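Local coordinates for RagB/SusD domain protein (Flavobacterium johnsoniae, PDB 5J5U), which binds chitin and is a SusD homolog, probably serving chitin uptake and use at the outer membrane, at residues His256-Ser262 / Val302-Arg308. Residues are numbered along the deposited sequence; the frame is centred on the assembly and turned at random.
Sequences HGDHFSS and VRPGVFR
His259 and Arg308 meet through nitrogen: NE of Arg308 donates to NE2 of His259 over 3.0 Å, with an N-H...N angle of 149°. The donor lies close to the imidazole plane, and ring and guanidinium are nearly coplanar, 25° apart. Arg308 arrives by a bent route: CG sits between backbone N and carbonyl carbon (chi1 68°), and a further bend at chi3 turns NE toward NE2 of His259. CD of Arg308 lies 3.2 Å from O of Gly257. The other ring nitrogen, ND1, is bound by the carbonyl of Ser319, so the buried imidazole is gripped at both nitrogens and its rotation is fixed.

Apolar contact falls on one ring face, where CG2 of Val302 makes a CH-pi contact 3.9 Å from the centroid of His259, displaced toward the rim. This methyl, anti to the carbonyl carbon of Val302, is the branch that faces the ring. A leucine in place of His259 would probably leave NE of Arg308 and the carbonyl of Ser319 without their ring-nitrogen partners.

Backbone bonds join the two segments at a single bridge between Ser261 and Val302. N of Val302 reaches O of Phe260 at 3.1 Å, and N of Ser262 reaches O of Val302 at 2.9 Å from above the carbonyl plane. Just beyond, OG of Ser262 rests 3.4 Å from CD of Pro304, at the start of a type II turn, Arg303 to Val306; at the positive phi of Gly305 a CB would jam against O of Pro304, which calls for glycine.

Strand 259-260 pairs antiparallel with strand 49-50, and Ser261 sits at the N-cap of helix 262-270, its OG bonding to O of Gln47 and only weakly to N of Leu264. The loop 302-308, between strands 280-281 and 320-321, is tied to the same region through Ser50 and Gly51, while Pro304 and Phe307 pack against helix 53-60.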
ATOM      1  N   HIS A 256      -7.647  17.728  -9.784  1.00 18.76           N
ATOM      2  CA  HIS A 256      -8.517  16.662 -10.280  1.00 20.42           C
ATOM      3  C   HIS A 256      -8.096  16.264 -11.682  1.00 20.68           C
ATOM      4  O   HIS A 256      -8.927  15.929 -12.519  1.00 25.78           O
ATOM      5  CB  HIS A 256      -9.991  17.096 -10.234  1.00 18.62           C
ATOM      6  CG  HIS A 256     -10.462  17.432  -8.855  1.00 21.92           C
ATOM      7  ND1 HIS A 256     -10.847  16.469  -7.944  1.00 23.96           N
ATOM      8  CD2 HIS A 256     -10.552  18.619  -8.207  1.00 21.92           C
ATOM      9  CE1 HIS A 256     -11.186  17.051  -6.810  1.00 23.81           C
ATOM     10  NE2 HIS A 256     -11.011  18.355  -6.940  1.00 26.83           N
ATOM     11  N   GLY A 257      -6.788  16.310 -11.926  1.00 19.45           N
ATOM     12  CA  GLY A 257      -6.235  15.940 -13.209  1.00 14.28           C
ATOM     13  C   GLY A 257      -5.777  14.500 -13.285  1.00 14.45           C
ATOM     14  O   GLY A 257      -5.278  14.061 -14.321  1.00 16.45           O
ATOM     15  N   ASP A 258      -5.958  13.747 -12.207  1.00 15.01           N
ATOM     16  CA  ASP A 258      -5.542  12.347 -12.220  1.00 14.71           C
ATOM     17  C   ASP A 258      -6.649  11.451 -12.759  1.00 14.50           C
ATOM     18  O   ASP A 258      -7.817  11.643 -12.427  1.00 12.73           O
ATOM     19  CB  ASP A 258      -5.140  11.864 -10.821  1.00 11.79           C
ATOM     20  CG  ASP A 258      -3.873  12.538 -10.298  1.00 18.92           C
ATOM     21  OD1 ASP A 258      -2.775  12.317 -10.879  1.00 14.92           O
ATOM     22  OD2 ASP A 258      -3.980  13.274  -9.279  1.00 16.71           O
ATOM     23  N   HIS A 259      -6.261  10.481 -13.593  1.00 16.00           N
ATOM     24  CA  HIS A 259      -7.147   9.418 -14.083  1.00 11.91           C
ATOM     25  C   HIS A 259      -6.559   8.080 -13.714  1.00 15.82           C
ATOM     26  O   HIS A 259      -5.369   7.989 -13.402  1.00 14.38           O
ATOM     27  CB  HIS A 259      -7.318   9.455 -15.600  1.00 11.38           C
ATOM     28  CG  HIS A 259      -7.730  10.784 -16.151  1.00 15.13           C
ATOM     29  ND1 HIS A 259      -8.957  10.991 -16.750  1.00 14.68           N
ATOM     30  CD2 HIS A 259      -7.077  11.969 -16.212  1.00 14.94           C
ATOM     31  CE1 HIS A 259      -9.037  12.244 -17.165  1.00 15.16           C
ATOM     32  NE2 HIS A 259      -7.913  12.861 -16.844  1.00 16.13           N
ATOM     33  N   PHE A 260      -7.373   7.032 -13.777  1.00 11.80           N
ATOM     34  CA  PHE A 260      -6.852   5.677 -13.659  1.00 14.37           C
ATOM     35  C   PHE A 260      -6.108   5.321 -14.935  1.00 14.01           C
ATOM     36  O   PHE A 260      -6.378   5.872 -16.008  1.00 16.07           O
ATOM     37  CB  PHE A 260      -7.978   4.664 -13.367  1.00 14.96           C
ATOM     38  CG  PHE A 260      -8.668   4.905 -12.052  1.00 16.48           C
ATOM     39  CD1 PHE A 260      -7.933   5.019 -10.884  1.00 14.24           C
ATOM     40  CD2 PHE A 260     -10.051   5.017 -11.977  1.00 16.43           C
ATOM     41  CE1 PHE A 260      -8.543   5.247  -9.669  1.00 11.31           C
ATOM     42  CE2 PHE A 260     -10.674   5.236 -10.752  1.00 14.23           C
ATOM     43  CZ  PHE A 260      -9.915   5.353  -9.596  1.00 13.96           C
ATOM     44  N   SER A 261      -5.131   4.437 -14.830  1.00 14.76           N
ATOM     45  CA  SER A 261      -4.348   4.107 -16.012  1.00 18.52           C
ATOM     46  C   SER A 261      -5.134   3.211 -16.974  1.00 16.52           C
ATOM     47  O   SER A 261      -6.063   2.516 -16.564  1.00 15.10           O
ATOM     48  CB  SER A 261      -3.046   3.434 -15.602  1.00 16.32           C
ATOM     49  OG  SER A 261      -3.279   2.098 -15.203  1.00 21.72           O
ATOM     50  N   SER A 262      -4.757   3.219 -18.246  1.00 16.62           N
ATOM     51  CA  SER A 262      -5.387   2.331 -19.222  1.00 16.92           C
ATOM     52  C   SER A 262      -5.240   0.856 -18.814  1.00 18.10           C
ATOM     53  O   SER A 262      -6.113   0.043 -19.074  1.00 16.96           O
ATOM     54  CB  SER A 262      -4.801   2.567 -20.622  1.00 16.84           C
ATOM     55  OG  SER A 262      -3.392   2.356 -20.646  1.00 17.13           O
ATOM     56  N   VAL A 302      -6.145   6.449 -19.007  1.00 15.82           N
ATOM     57  CA  VAL A 302      -5.100   7.210 -19.683  1.00 12.04           C
ATOM     58  C   VAL A 302      -3.850   6.341 -19.729  1.00 13.38           C
ATOM     59  O   VAL A 302      -3.425   5.809 -18.702  1.00 11.05           O
ATOM     60  CB  VAL A 302      -4.779   8.562 -18.962  1.00 17.65           C
ATOM     61  CG1 VAL A 302      -3.588   9.265 -19.644  1.00 11.89           C
ATOM     62  CG2 VAL A 302      -6.002   9.485 -18.937  1.00 10.05           C
ATOM     63  N   ARG A 303      -3.268   6.200 -20.916  1.00 11.94           N
ATOM     64  CA  ARG A 303      -2.044   5.430 -21.086  1.00 15.65           C
ATOM     65  C   ARG A 303      -0.900   6.001 -20.229  1.00 14.62           C
ATOM     66  O   ARG A 303      -0.653   7.216 -20.235  1.00 13.26           O
ATOM     67  CB  ARG A 303      -1.633   5.414 -22.568  1.00 17.54           C
ATOM     68  CG  ARG A 303      -0.336   4.657 -22.893  1.00 17.12           C
ATOM     69  CD  ARG A 303      -0.603   3.206 -23.241  1.00 28.42           C
ATOM     70  NE  ARG A 303       0.625   2.452 -23.498  1.00 34.41           N
ATOM     71  CZ  ARG A 303       0.674   1.270 -24.121  1.00 39.10           C
ATOM     72  NH1 ARG A 303      -0.438   0.697 -24.591  1.00 28.84           N
ATOM     73  NH2 ARG A 303       1.849   0.670 -24.297  1.00 31.09           N
ATOM     74  N   PRO A 304      -0.204   5.121 -19.492  1.00 13.15           N
ATOM     75  CA  PRO A 304       0.976   5.542 -18.718  1.00 12.05           C
ATOM     76  C   PRO A 304       1.997   6.251 -19.606  1.00 13.54           C
ATOM     77  O   PRO A 304       2.260   5.820 -20.720  1.00 13.04           O
ATOM     78  CB  PRO A 304       1.535   4.222 -18.173  1.00 14.00           C
ATOM     79  CG  PRO A 304       0.340   3.288 -18.145  1.00 14.02           C
ATOM     80  CD  PRO A 304      -0.485   3.682 -19.352  1.00 13.19           C
ATOM     81  N   GLY A 305       2.532   7.366 -19.123  1.00 16.58           N
ATOM     82  CA  GLY A 305       3.481   8.152 -19.885  1.00 11.02           C
ATOM     83  C   GLY A 305       2.796   9.240 -20.688  1.00 16.27           C
ATOM     84  O   GLY A 305       3.451  10.072 -21.303  1.00 20.35           O
ATOM     85  N   VAL A 306       1.471   9.264 -20.650  1.00 13.74           N
ATOM     86  CA  VAL A 306       0.705  10.216 -21.446  1.00 15.48           C
ATOM     87  C   VAL A 306      -0.067  11.159 -20.538  1.00 13.33           C
ATOM     88  O   VAL A 306      -0.764  10.714 -19.642  1.00 12.89           O
ATOM     89  CB  VAL A 306      -0.275   9.478 -22.421  1.00 15.67           C
ATOM     90  CG1 VAL A 306      -1.189  10.466 -23.147  1.00 13.92           C
ATOM     91  CG2 VAL A 306       0.508   8.621 -23.414  1.00 17.11           C
ATOM     92  N   PHE A 307       0.098  12.460 -20.748  1.00 13.68           N
ATOM     93  CA  PHE A 307      -0.655  13.476 -20.003  1.00 15.16           C
ATOM     94  C   PHE A 307      -2.131  13.492 -20.461  1.00 15.41           C
ATOM     95  O   PHE A 307      -2.427  13.065 -21.582  1.00 16.08           O
ATOM     96  CB  PHE A 307      -0.032  14.860 -20.207  1.00 13.65           C
ATOM     97  CG  PHE A 307       1.371  15.011 -19.651  1.00 14.53           C
ATOM     98  CD1 PHE A 307       1.598  15.011 -18.272  1.00 16.61           C
ATOM     99  CD2 PHE A 307       2.458  15.205 -20.505  1.00 15.81           C
ATOM    100  CE1 PHE A 307       2.877  15.176 -17.753  1.00 13.77           C
ATOM    101  CE2 PHE A 307       3.747  15.374 -20.000  1.00 14.23           C
ATOM    102  CZ  PHE A 307       3.952  15.357 -18.621  1.00 16.88           C
ATOM    103  N   ARG A 308      -3.043  13.965 -19.610  1.00 17.54           N
ATOM    104  CA  ARG A 308      -4.478  13.979 -19.943  1.00 14.42           C
ATOM    105  C   ARG A 308      -4.801  14.892 -21.137  1.00 19.85           C
ATOM    106  O   ARG A 308      -5.718  14.606 -21.902  1.00 22.23           O
ATOM    107  CB  ARG A 308      -5.325  14.386 -18.719  1.00 12.09           C
ATOM    108  CG  ARG A 308      -5.157  15.844 -18.251  1.00 15.02           C
ATOM    109  CD  ARG A 308      -5.684  16.084 -16.815  1.00 12.87           C
ATOM    110  NE  ARG A 308      -7.091  15.711 -16.637  1.00 12.62           N
ATOM    111  CZ  ARG A 308      -8.122  16.537 -16.824  1.00 18.28           C
ATOM    112  NH1 ARG A 308      -7.909  17.797 -17.173  1.00 13.79           N
ATOM    113  NH2 ARG A 308      -9.369  16.107 -16.656  1.00 14.00           N
TER